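Local coordinates for YaeQ family protein (Pseudomonas syringae pv. tomato, PDB 2OT9) that is of unknown function, but belongs to the YaeQ family of the PDDEXK nuclease-like clan and binds a tartrate molecule in the crystal, at residues P4-F10 against Q27-P33; T15-R19 against T176-G180; T41-L45 against A56-G60. One frame throughout, in Å; residues are numbered along the deposited sequence. Where two conformers were deposited one is given.

Contact 1 (P4-F10 against Q27-P33); sequences PSTTYKF and QTIARHP
Y8 and R31 carry the main side-chain contact between P4-F10 and Q27-P33. The guanidinium NH1 of R31 donates to the phenol OH of Y8 over 2.6 Å; the oxygen lies in the guanidinium plane, at its edge, but the N-H...O angle of 135° makes the bond clearly bent. Behind this polar end the extended R31 chain (CG to NE) passes aslant of the Y8 ring, R31 CD coming within 3.3 Å of Y8 CE2, while ring and guanidinium planes are turned 49° apart. On the same face, I29 CD1 presses on F10 CB at 3.4 Å. CG of F10 is anti to its backbone N (chi1 -177°), which sends the ring away from the neighbouring strand. On the other face the methyls T7 CG2 and T28 CG2 meet, and K9 NZ makes only a weak hydrogen bond to T28 OG1.

Backbone pairing sets this register. The strands 6-10 and 27-31 belong to an antiparallel beta hairpin at one edge of the mixed sheet, their axes 4.8 Å apart at closest approach. Y8 and I29 form a hydrogen-bonded pair with two nearly straight bonds, Y8 N to I29 O and I29 N to Y8 O. F10 and Q27 pair the same way. At T6 and R31 the pairing weakens: R31 N to T6 O is sound at 2.8 Å, but T6 N to R31 O is weak. Beyond it, P33 CG rests 3.3 Å from P4 O.

Further out, E35 O accepts from R31 NE, I148 of strand 147-155 touches Y8 and F10, and the W150 ring meets F10 edge-to-face.

Contact 2 (T15-R19 against T176-G180); sequences TDLDR and TGERG
R179 reaches from the C-terminal tail to the Asx motif of D16-R19, in the turn between strands 6-16 and 21-31, and here the contact is tight. The guanidinium of R19 lies flat on that of R179, centres 4.0 Å apart and planes at 8°. The D16 carboxylate is turned only 18° from the R179 guanidinium plane, and R179 NH2 donates to D16 OD2 in a salt bridge modelled as very short, 2.5 Å, a length best taken as uncertain. With CG anti to the backbone N, D16 carries its carboxylate toward R179; OD2 then meets the arginine while OD1 accepts from R19 N at 3.0 Å. The carboxylates of D16 and of the C terminus probably offset the like charges of the stack. R179 NH2 also donates to F49 O, and the F49 ring makes a cation-pi contact with the guanidinium.

The solvent side is looser and relies on water. D18 OD2, which accepts from G157 N, comes no nearer than 4.1 Å to R179 NH1, and water 1 bridges the two. Water 2 links R19 NH2 to R179 O, and water 3 joins R19 NE to G180 O. R19 NH2 also donates directly to G180 O at 3.1 Å, from above the plane of the terminal carboxylate, 75° out of it.

Contact 3 (T41-L45 against A56-G60); sequences TVRLL and AFGRG
R43 and F57 bring helix 37-49 against the edge strand 55-57 and the loop that follows it, a helix-on-sheet contact in the interior of the YaeQ fold. G60 brings the loop close to the bound tartrate, in whose pocket the next residue, L61, takes part.

The polar part consists of one hydrogen bond between the segments. R43 NH2 donates to G58 O over 3.2 Å, with an N-H...O angle of 137°. The oxygen lies in the guanidinium plane, at its edge, whereas the nitrogen stands above the carbonyl plane of G58, 41° out of it. The arginine chain is bent at chi2 and chi3, which brings NH2 to this carbonyl. Its charge has a stronger partner in E35, whose OE2 forms a salt bridge with NE and probably compensates the buried guanidinium, while weak bonds to A68 O and A30 O engage NH2 and NH1.

The aromatic contacts are those of the F57 ring. CD1 of F57 sits over one face of the R43 guanidinium, displaced toward its rim, but the two planes are inclined by 70° and do not stack. The far edge of the ring points at the helix backbone, where F57 CE1 lies 3.6 Å from R43 O. Around the ring, I29 of strand 21-31 touches R43, L44 and F57, and the Y47 ring meets that of F57.

The nonpolar contact between the segments is made by L44. Its CB is directed away from the strand, yet the end of the side chain turns back and crosses that of F57 at about a right angle, L44 CD2 coming within 4.0 Å of F57 CZ.

In the fold
From the N terminus, strand 6-16 enters contact 1 with its first half and contact 2 with its end. Contact 1 closes first, when strand 21-31 returns alongside as the second arm of the hairpin. Contact 3 follows in series: helix 37-49 leads on to 56-60, joining helix and opposite edge strand of the sheet, where residues 27-31 of contact 1 pack on those of contact 3. Contact 2 closes last, when the C-terminal tail meets the hairpin turn; its long loop encloses contact 3 and crosses contact 1. The centres of contacts 1 and 2 lie about 27 Å apart, on opposite sides of the chain's centre.

Contact 1 (P4-F10 against Q27-P33)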
ATOM      1  N   PRO A   4      13.195 -16.482  -8.657  0.70 53.60           N
ATOM      2  CA  PRO A   4      13.497 -16.262  -7.225  0.70 52.94           C
ATOM      3  C   PRO A   4      12.459 -15.431  -6.441  1.00 52.04           C
ATOM      4  O   PRO A   4      12.358 -14.217  -6.642  1.00 52.41           O
ATOM      5  CB  PRO A   4      14.861 -15.557  -7.256  1.00 53.10           C
ATOM      6  CG  PRO A   4      14.919 -14.887  -8.599  1.00 53.34           C
ATOM      7  CD  PRO A   4      14.128 -15.749  -9.539  1.00 53.57           C
ATOM      8  N   SER A   5      11.708 -16.100  -5.560  1.00 50.73           N
ATOM      9  CA  SER A   5      10.778 -15.456  -4.622  1.00 49.31           C
ATOM     10  C   SER A   5      11.484 -15.091  -3.314  1.00 48.07           C
ATOM     11  O   SER A   5      11.585 -15.921  -2.405  1.00 48.24           O
ATOM     12  CB  SER A   5       9.590 -16.382  -4.324  1.00 49.61           C
ATOM     13  OG  SER A   5       8.784 -15.873  -3.265  1.00 49.56           O
ATOM     14  N   THR A   6      11.960 -13.848  -3.218  1.00 45.98           N
ATOM     15  CA  THR A   6      12.804 -13.431  -2.095  1.00 43.89           C
ATOM     16  C   THR A   6      11.966 -13.161  -0.837  1.00 42.11           C
ATOM     17  O   THR A   6      10.941 -12.486  -0.901  1.00 40.90           O
ATOM     18  CB  THR A   6      13.659 -12.173  -2.427  1.00 44.05           C
ATOM     19  OG1 THR A   6      13.891 -12.073  -3.837  1.00 45.01           O
ATOM     20  CG2 THR A   6      14.984 -12.245  -1.728  1.00 44.24           C
ATOM     21  N   THR A   7      12.399 -13.722   0.292  1.00 40.18           N
ATOM     22  CA  THR A   7      11.758 -13.464   1.585  1.00 38.48           C
ATOM     23  C   THR A   7      12.412 -12.263   2.269  1.00 36.76           C
ATOM     24  O   THR A   7      13.641 -12.194   2.384  1.00 36.12           O
ATOM     25  CB  THR A   7      11.820 -14.692   2.503  1.00 38.91           C
ATOM     26  OG1 THR A   7      11.192 -15.796   1.843  1.00 40.59           O
ATOM     27  CG2 THR A   7      11.105 -14.432   3.818  1.00 38.97           C
ATOM     28  N   TYR A   8      11.579 -11.307   2.685  1.00 34.32           N
ATOM     29  CA  TYR A   8      12.037 -10.143   3.422  1.00 32.39           C
ATOM     30  C   TYR A   8      11.389 -10.117   4.804  1.00 31.29           C
ATOM     31  O   TYR A   8      10.263 -10.576   4.975  1.00 30.24           O
ATOM     32  CB  TYR A   8      11.656  -8.859   2.687  1.00 32.64           C
ATOM     33  CG  TYR A   8      12.440  -8.587   1.428  1.00 31.69           C
ATOM     34  CD1 TYR A   8      13.419  -7.598   1.396  1.00 32.19           C
ATOM     35  CD2 TYR A   8      12.204  -9.313   0.271  1.00 32.35           C
ATOM     36  CE1 TYR A   8      14.145  -7.335   0.231  1.00 32.68           C
ATOM     37  CE2 TYR A   8      12.929  -9.064  -0.888  1.00 35.17           C
ATOM     38  CZ  TYR A   8      13.886  -8.063  -0.901  1.00 33.99           C
ATOM     39  OH  TYR A   8      14.588  -7.807  -2.054  1.00 36.50           O
ATOM     40  N   LYS A   9      12.107  -9.564   5.767  1.00 30.47           N
ATOM     41  CA  LYS A   9      11.579  -9.322   7.101  1.00 30.26           C
ATOM     42  C   LYS A   9      11.411  -7.817   7.284  1.00 29.84           C
ATOM     43  O   LYS A   9      12.362  -7.055   7.075  1.00 30.22           O
ATOM     44  CB  LYS A   9      12.542  -9.868   8.146  1.00 30.61           C
ATOM     45  CG  LYS A   9      12.832 -11.379   8.009  1.00 33.42           C
ATOM     46  CD  LYS A   9      11.893 -12.206   8.878  1.00 36.69           C
ATOM     47  CE  LYS A   9      11.934 -13.682   8.511  1.00 39.49           C
ATOM     48  NZ  LYS A   9      11.250 -14.489   9.573  1.00 42.09           N
ATOM     49  N   PHE A  10      10.204  -7.404   7.672  1.00 28.01           N
ATOM     50  CA  PHE A  10       9.855  -6.006   7.857  1.00 26.69           C
ATOM     51  C   PHE A  10       9.702  -5.761   9.356  1.00 27.10           C
ATOM     52  O   PHE A  10       8.910  -6.444  10.024  1.00 27.09           O
ATOM     53  CB  PHE A  10       8.545  -5.732   7.126  1.00 26.59           C
ATOM     54  CG  PHE A  10       8.068  -4.298   7.165  1.00 24.44           C
ATOM     55  CD1 PHE A  10       8.945  -3.227   7.017  1.00 23.18           C
ATOM     56  CD2 PHE A  10       6.707  -4.031   7.227  1.00 25.19           C
ATOM     57  CE1 PHE A  10       8.459  -1.916   6.987  1.00 22.20           C
ATOM     58  CE2 PHE A  10       6.226  -2.726   7.194  1.00 24.11           C
ATOM     59  CZ  PHE A  10       7.103  -1.669   7.070  1.00 22.51           C
ATOM     60  N   GLN A  27       6.694  -8.259  10.213  1.00 34.73           N
ATOM     61  CA  GLN A  27       5.990  -9.004   9.179  1.00 35.28           C
ATOM     62  C   GLN A  27       6.993  -9.692   8.285  1.00 35.60           C
ATOM     63  O   GLN A  27       8.046  -9.128   7.984  1.00 35.30           O
ATOM     64  CB  GLN A  27       5.149  -8.063   8.310  1.00 35.49           C
ATOM     65  CG  GLN A  27       3.834  -7.633   8.927  1.00 37.38           C
ATOM     66  CD  GLN A  27       2.835  -8.766   9.014  1.00 40.75           C
ATOM     67  OE1 GLN A  27       2.093  -8.874   9.993  1.00 43.70           O
ATOM     68  NE2 GLN A  27       2.820  -9.631   8.003  1.00 41.22           N
ATOM     69  N   THR A  28       6.668 -10.914   7.869  1.00 35.66           N
ATOM     70  CA  THR A  28       7.417 -11.593   6.828  1.00 35.96           C
ATOM     71  C   THR A  28       6.701 -11.342   5.499  1.00 35.96           C
ATOM     72  O   THR A  28       5.470 -11.419   5.421  1.00 36.62           O
ATOM     73  CB  THR A  28       7.556 -13.102   7.146  1.00 36.36           C
ATOM     74  OG1 THR A  28       8.410 -13.262   8.287  1.00 36.37           O
ATOM     75  CG2 THR A  28       8.162 -13.858   5.966  1.00 36.66           C
ATOM     76  N   ILE A  29       7.462 -10.994   4.471  1.00 35.32           N
ATOM     77  CA  ILE A  29       6.885 -10.704   3.159  1.00 35.33           C
ATOM     78  C   ILE A  29       7.588 -11.498   2.064  1.00 33.98           C
ATOM     79  O   ILE A  29       8.816 -11.550   2.007  1.00 33.47           O
ATOM     80  CB  ILE A  29       6.959  -9.206   2.810  1.00 36.04           C
ATOM     81  CG1 ILE A  29       6.367  -8.364   3.935  1.00 37.43           C
ATOM     82  CG2 ILE A  29       6.203  -8.917   1.507  1.00 36.88           C
ATOM     83  CD1 ILE A  29       7.313  -7.331   4.396  1.00 39.94           C
ATOM     84  N   ALA A  30       6.786 -12.140   1.224  1.00 33.46           N
ATOM     85  CA  ALA A  30       7.281 -12.837   0.055  1.00 32.16           C
ATOM     86  C   ALA A  30       7.265 -11.867  -1.125  1.00 31.47           C
ATOM     87  O   ALA A  30       6.239 -11.248  -1.429  1.00 31.05           O
ATOM     88  CB  ALA A  30       6.424 -14.044  -0.234  1.00 32.97           C
ATOM     89  N   ARG A  31       8.419 -11.722  -1.763  1.00 29.80           N
ATOM     90  CA  ARG A  31       8.553 -10.863  -2.915  1.00 28.36           C
ATOM     91  C   ARG A  31       8.596 -11.711  -4.186  1.00 27.42           C
ATOM     92  O   ARG A  31       9.538 -12.444  -4.415  1.00 26.34           O
ATOM     93  CB  ARG A  31       9.819 -10.044  -2.783  1.00 28.38           C
ATOM     94  CG  ARG A  31       9.937  -8.977  -3.808  1.00 29.87           C
ATOM     95  CD  ARG A  31      11.338  -8.430  -3.756  1.00 34.22           C
ATOM     96  NE  ARG A  31      11.653  -7.771  -4.994  1.00 37.51           N
ATOM     97  CZ  ARG A  31      12.841  -7.291  -5.315  1.00 39.73           C
ATOM     98  NH1 ARG A  31      13.854  -7.383  -4.470  1.00 40.33           N
ATOM     99  NH2 ARG A  31      13.002  -6.713  -6.497  1.00 40.48           N
ATOM    100  N   HIS A  32       7.561 -11.620  -5.001  1.00 26.38           N
ATOM    101  CA  HIS A  32       7.529 -12.380  -6.239  1.00 26.41           C
ATOM    102  C   HIS A  32       8.612 -11.788  -7.180  1.00 25.48           C
ATOM    103  O   HIS A  32       8.902 -10.606  -7.076  1.00 24.81           O
ATOM    104  CB  HIS A  32       6.120 -12.270  -6.848  1.00 27.01           C
ATOM    105  CG  HIS A  32       5.959 -13.003  -8.144  1.00 28.00           C
ATOM    106  ND1 HIS A  32       5.694 -14.353  -8.210  1.00 30.77           N
ATOM    107  CD2 HIS A  32       6.050 -12.574  -9.423  1.00 29.68           C
ATOM    108  CE1 HIS A  32       5.625 -14.725  -9.477  1.00 30.98           C
ATOM    109  NE2 HIS A  32       5.835 -13.660 -10.234  1.00 30.36           N
ATOM    110  N   PRO A  33       9.226 -12.604  -8.066  1.00 25.53           N
ATOM    111  CA  PRO A  33      10.241 -12.077  -9.005  1.00 25.43           C
ATOM    112  C   PRO A  33       9.761 -10.896  -9.847  1.00 25.46           C
ATOM    113  O   PRO A  33      10.563 -10.039 -10.196  1.00 26.12           O
ATOM    114  CB  PRO A  33      10.547 -13.272  -9.906  1.00 25.29           C
ATOM    115  CG  PRO A  33      10.203 -14.445  -9.097  1.00 26.08           C
ATOM    116  CD  PRO A  33       9.050 -14.060  -8.230  1.00 25.35           C
TER

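Contact 2 (T15-R19 against T176-G180)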
ATOM      1  N   THR A  15       4.374   5.289  14.747  1.00 24.26           N
ATOM      2  CA  THR A  15       3.862   6.361  15.614  1.00 24.49           C
ATOM      3  C   THR A  15       2.895   7.191  14.765  1.00 25.35           C
ATOM      4  O   THR A  15       3.299   8.143  14.071  1.00 25.41           O
ATOM      5  CB  THR A  15       5.004   7.281  16.143  1.00 24.77           C
ATOM      6  OG1 THR A  15       5.926   6.508  16.921  1.00 23.54           O
ATOM      7  CG2 THR A  15       4.449   8.367  17.018  1.00 24.84           C
ATOM      8  N   ASP A  16       1.630   6.798  14.794  1.00 24.56           N
ATOM      9  CA  ASP A  16       0.622   7.434  13.961  1.00 25.05           C
ATOM     10  C   ASP A  16      -0.159   8.393  14.844  1.00 24.57           C
ATOM     11  O   ASP A  16      -1.042   7.994  15.607  1.00 24.41           O
ATOM     12  CB  ASP A  16      -0.260   6.367  13.302  1.00 24.49           C
ATOM     13  CG  ASP A  16      -1.410   6.945  12.490  1.00 26.21           C
ATOM     14  OD1 ASP A  16      -1.722   8.156  12.580  1.00 26.99           O
ATOM     15  OD2 ASP A  16      -2.022   6.152  11.744  1.00 28.27           O
ATOM     16  N   LEU A  17       0.203   9.667  14.753  1.00 24.44           N
ATOM     17  CA  LEU A  17      -0.381  10.688  15.611  1.00 24.69           C
ATOM     18  C   LEU A  17      -1.790  11.073  15.184  1.00 25.30           C
ATOM     19  O   LEU A  17      -2.538  11.617  15.970  1.00 25.27           O
ATOM     20  CB  LEU A  17       0.517  11.922  15.645  1.00 24.42           C
ATOM     21  CG  LEU A  17       1.936  11.659  16.139  1.00 24.14           C
ATOM     22  CD1 LEU A  17       2.725  12.925  16.058  1.00 22.35           C
ATOM     23  CD2 LEU A  17       1.955  11.098  17.568  1.00 23.76           C
ATOM     24  N   ASP A  18      -2.137  10.793  13.936  1.00 25.48           N
ATOM     25  CA  ASP A  18      -3.481  11.083  13.424  1.00 26.56           C
ATOM     26  C   ASP A  18      -4.525  10.113  13.974  1.00 26.49           C
ATOM     27  O   ASP A  18      -5.657  10.510  14.248  1.00 26.49           O
ATOM     28  CB  ASP A  18      -3.483  11.044  11.896  1.00 27.05           C
ATOM     29  CG  ASP A  18      -2.725  12.211  11.277  1.00 29.07           C
ATOM     30  OD1 ASP A  18      -2.413  13.183  12.009  1.00 29.06           O
ATOM     31  OD2 ASP A  18      -2.441  12.152  10.058  1.00 30.33           O
ATOM     32  N   ARG A  19      -4.135   8.852  14.164  1.00 25.66           N
ATOM     33  CA  ARG A  19      -5.061   7.825  14.648  1.00 25.89           C
ATOM     34  C   ARG A  19      -4.809   7.393  16.086  1.00 26.51           C
ATOM     35  O   ARG A  19      -5.619   6.674  16.661  1.00 26.47           O
ATOM     36  CB  ARG A  19      -5.035   6.605  13.730  1.00 26.22           C
ATOM     37  CG  ARG A  19      -5.693   6.871  12.396  1.00 25.54           C
ATOM     38  CD  ARG A  19      -5.508   5.712  11.468  1.00 27.02           C
ATOM     39  NE  ARG A  19      -6.429   5.826  10.350  1.00 27.72           N
ATOM     40  CZ  ARG A  19      -6.760   4.823   9.548  1.00 27.73           C
ATOM     41  NH1 ARG A  19      -6.236   3.614   9.744  1.00 27.72           N
ATOM     42  NH2 ARG A  19      -7.635   5.030   8.566  1.00 29.07           N
ATOM     43  N   THR A 176      -8.895  10.500  -5.340  1.00 24.53           N
ATOM     44  CA  THR A 176     -10.300  10.353  -4.960  1.00 24.68           C
ATOM     45  C   THR A 176     -10.380   9.806  -3.536  1.00 24.35           C
ATOM     46  O   THR A 176      -9.497   9.060  -3.103  1.00 23.87           O
ATOM     47  CB  THR A 176     -11.079   9.438  -5.955  1.00 25.42           C
ATOM     48  OG1 THR A 176     -12.491   9.582  -5.734  1.00 26.72           O
ATOM     49  CG2 THR A 176     -10.694   7.980  -5.770  1.00 25.39           C
ATOM     50  N   GLY A 177     -11.422  10.187  -2.810  1.00 23.70           N
ATOM     51  CA  GLY A 177     -11.666   9.626  -1.485  1.00 24.14           C
ATOM     52  C   GLY A 177     -10.622  10.095  -0.489  1.00 24.62           C
ATOM     53  O   GLY A 177     -10.083  11.200  -0.622  1.00 23.97           O
ATOM     54  N   GLU A 178     -10.336   9.259   0.514  1.00 24.84           N
ATOM     55  CA  GLU A 178      -9.551   9.696   1.668  1.00 25.17           C
ATOM     56  C   GLU A 178      -9.013   8.495   2.439  1.00 25.42           C
ATOM     57  O   GLU A 178      -9.390   7.340   2.179  1.00 24.68           O
ATOM     58  CB  GLU A 178     -10.419  10.550   2.613  1.00 26.15           C
ATOM     59  CG  GLU A 178     -11.628   9.814   3.199  1.00 27.70           C
ATOM     60  CD  GLU A 178     -12.467  10.653   4.161  0.80 33.29           C
ATOM     61  OE1 GLU A 178     -13.411  10.087   4.754  0.80 35.81           O
ATOM     62  OE2 GLU A 178     -12.196  11.865   4.342  1.00 36.66           O
ATOM     63  N   ARG A 179      -8.142   8.763   3.401  1.00 25.11           N
ATOM     64  CA  ARG A 179      -7.553   7.676   4.188  1.00 26.26           C
ATOM     65  C   ARG A 179      -8.613   6.901   4.977  1.00 26.43           C
ATOM     66  O   ARG A 179      -8.515   5.672   5.111  1.00 26.06           O
ATOM     67  CB  ARG A 179      -6.475   8.212   5.122  1.00 25.96           C
ATOM     68  CG  ARG A 179      -5.932   7.193   6.086  1.00 27.14           C
ATOM     69  CD  ARG A 179      -4.941   7.864   7.054  1.00 26.76           C
ATOM     70  NE  ARG A 179      -4.108   6.859   7.701  1.00 27.61           N
ATOM     71  CZ  ARG A 179      -3.444   7.051   8.844  1.00 30.03           C
ATOM     72  NH1 ARG A 179      -3.519   8.210   9.495  1.00 28.09           N
ATOM     73  NH2 ARG A 179      -2.735   6.063   9.355  1.00 30.03           N
ATOM     74  N   GLY A 180      -9.623   7.627   5.460  1.00 27.11           N
ATOM     75  CA  GLY A 180     -10.707   7.066   6.277  1.00 28.75           C
ATOM     76  C   GLY A 180     -10.358   7.063   7.752  0.80 29.62           C
ATOM     77  O   GLY A 180      -9.307   7.588   8.145  0.90 30.55           O
ATOM     78  OXT GLY A 180     -11.106   6.535   8.582  0.60 29.79           O
TER
HETATM   79  O   HOH W   1      -4.329  10.808   8.676  1.00 32.95           O
HETATM   80  O   HOH W   2      -9.295   3.614   6.814  1.00 27.31           O
HETATM   81  O   HOH W   3      -7.717   8.160   9.928  1.00 40.67           O

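Contact 3 (T41-L45 against A56-G60)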
ATOM      1  N   THR A  41       7.875  -1.692  -1.781  1.00 20.65           N
ATOM      2  CA  THR A  41       7.925  -0.518  -0.916  1.00 20.90           C
ATOM      3  C   THR A  41       6.575   0.187  -0.806  1.00 21.19           C
ATOM      4  O   THR A  41       6.188   0.619   0.277  1.00 20.86           O
ATOM      5  CB  THR A  41       9.033   0.440  -1.379  1.00 20.91           C
ATOM      6  OG1 THR A  41      10.288  -0.266  -1.295  1.00 21.72           O
ATOM      7  CG2 THR A  41       9.072   1.703  -0.521  1.00 21.26           C
ATOM      8  N   VAL A  42       5.849   0.283  -1.918  1.00 21.55           N
ATOM      9  CA  VAL A  42       4.494   0.837  -1.867  1.00 20.99           C
ATOM     10  C   VAL A  42       3.581  -0.036  -0.978  1.00 21.76           C
ATOM     11  O   VAL A  42       2.797   0.499  -0.183  1.00 22.01           O
ATOM     12  CB  VAL A  42       3.887   1.042  -3.274  1.00 20.57           C
ATOM     13  CG1 VAL A  42       2.509   1.691  -3.161  1.00 21.03           C
ATOM     14  CG2 VAL A  42       4.794   1.985  -4.112  1.00 19.82           C
ATOM     15  N   ARG A  43       3.691  -1.358  -1.091  1.00 21.71           N
ATOM     16  CA  ARG A  43       2.942  -2.254  -0.183  1.00 22.42           C
ATOM     17  C   ARG A  43       3.283  -2.012   1.297  1.00 21.87           C
ATOM     18  O   ARG A  43       2.396  -2.053   2.157  1.00 21.01           O
ATOM     19  CB  ARG A  43       3.192  -3.723  -0.533  1.00 22.56           C
ATOM     20  CG  ARG A  43       2.561  -4.140  -1.850  1.00 25.01           C
ATOM     21  CD  ARG A  43       2.155  -5.616  -1.818  1.00 28.94           C
ATOM     22  NE  ARG A  43       3.305  -6.510  -1.717  1.00 29.45           N
ATOM     23  CZ  ARG A  43       3.230  -7.804  -1.409  1.00 34.18           C
ATOM     24  NH1 ARG A  43       4.348  -8.536  -1.354  1.00 34.68           N
ATOM     25  NH2 ARG A  43       2.044  -8.369  -1.154  1.00 34.10           N
ATOM     26  N   LEU A  44       4.565  -1.783   1.593  1.00 22.34           N
ATOM     27  CA  LEU A  44       4.989  -1.488   2.980  1.00 22.77           C
ATOM     28  C   LEU A  44       4.434  -0.155   3.492  1.00 23.20           C
ATOM     29  O   LEU A  44       4.030  -0.041   4.666  1.00 22.95           O
ATOM     30  CB  LEU A  44       6.523  -1.480   3.113  1.00 23.56           C
ATOM     31  CG  LEU A  44       7.295  -2.717   2.658  1.00 23.20           C
ATOM     32  CD1 LEU A  44       8.802  -2.529   2.931  1.00 24.23           C
ATOM     33  CD2 LEU A  44       6.780  -3.970   3.305  1.00 24.37           C
ATOM     34  N   LEU A  45       4.419   0.859   2.630  1.00 22.87           N
ATOM     35  CA  LEU A  45       3.813   2.147   2.999  1.00 23.26           C
ATOM     36  C   LEU A  45       2.323   1.957   3.285  1.00 22.85           C
ATOM     37  O   LEU A  45       1.810   2.506   4.248  1.00 22.13           O
ATOM     38  CB  LEU A  45       3.977   3.166   1.863  1.00 23.19           C
ATOM     39  CG  LEU A  45       5.369   3.774   1.681  1.00 25.34           C
ATOM     40  CD1 LEU A  45       5.417   4.586   0.374  1.00 26.84           C
ATOM     41  CD2 LEU A  45       5.738   4.631   2.891  1.00 26.92           C
ATOM     42  N   ALA A  56      -3.328  -8.008   6.520  1.00 24.78           N
ATOM     43  CA  ALA A  56      -2.337  -8.978   6.064  1.00 25.09           C
ATOM     44  C   ALA A  56      -1.919  -8.684   4.634  1.00 25.65           C
ATOM     45  O   ALA A  56      -2.706  -8.132   3.852  1.00 25.20           O
ATOM     46  CB  ALA A  56      -2.896 -10.392   6.167  1.00 25.40           C
ATOM     47  N   PHE A  57      -0.688  -9.059   4.283  1.00 25.80           N
ATOM     48  CA  PHE A  57      -0.269  -9.013   2.876  1.00 26.77           C
ATOM     49  C   PHE A  57      -0.931 -10.143   2.101  1.00 27.77           C
ATOM     50  O   PHE A  57      -1.007 -11.270   2.585  1.00 27.35           O
ATOM     51  CB  PHE A  57       1.263  -9.070   2.733  1.00 26.13           C
ATOM     52  CG  PHE A  57       1.965  -7.853   3.281  1.00 27.69           C
ATOM     53  CD1 PHE A  57       2.068  -6.696   2.528  1.00 26.88           C
ATOM     54  CD2 PHE A  57       2.500  -7.864   4.567  1.00 28.69           C
ATOM     55  CE1 PHE A  57       2.714  -5.563   3.048  1.00 27.60           C
ATOM     56  CE2 PHE A  57       3.134  -6.742   5.095  1.00 28.94           C
ATOM     57  CZ  PHE A  57       3.252  -5.592   4.330  1.00 27.38           C
ATOM     58  N   GLY A  58      -1.439  -9.829   0.913  1.00 28.50           N
ATOM     59  CA  GLY A  58      -1.982 -10.839   0.026  1.00 30.54           C
ATOM     60  C   GLY A  58      -0.874 -11.326  -0.884  1.00 31.68           C
ATOM     61  O   GLY A  58       0.299 -10.973  -0.694  1.00 31.67           O
ATOM     62  N   ARG A  59      -1.239 -12.132  -1.876  0.50 32.40           N
ATOM     63  CA  ARG A  59      -0.279 -12.587  -2.888  0.50 33.13           C
ATOM     64  C   ARG A  59      -0.089 -11.580  -4.030  0.50 33.58           C
ATOM     65  O   ARG A  59       0.641 -11.862  -4.986  0.50 33.91           O
ATOM     66  CB  ARG A  59      -0.638 -13.979  -3.413  0.50 33.29           C
ATOM     67  CG  ARG A  59      -0.597 -15.078  -2.338  0.50 33.80           C
ATOM     68  CD  ARG A  59      -0.694 -16.473  -2.947  0.50 34.67           C
ATOM     69  NE  ARG A  59       0.604 -17.005  -3.375  0.50 35.97           N
ATOM     70  CZ  ARG A  59       1.156 -18.131  -2.916  0.50 36.16           C
ATOM     71  NH1 ARG A  59       0.528 -18.878  -2.012  0.50 36.32           N
ATOM     72  NH2 ARG A  59       2.339 -18.522  -3.373  0.50 35.64           N
ATOM     73  N   GLY A  60      -0.747 -10.416  -3.923  1.00 33.57           N
ATOM     74  CA  GLY A  60      -0.550  -9.279  -4.847  1.00 34.55           C
ATOM     75  C   GLY A  60      -0.532  -9.679  -6.316  1.00 36.00           C
ATOM     76  O   GLY A  60      -1.380 -10.466  -6.758  1.00 35.47           O
TER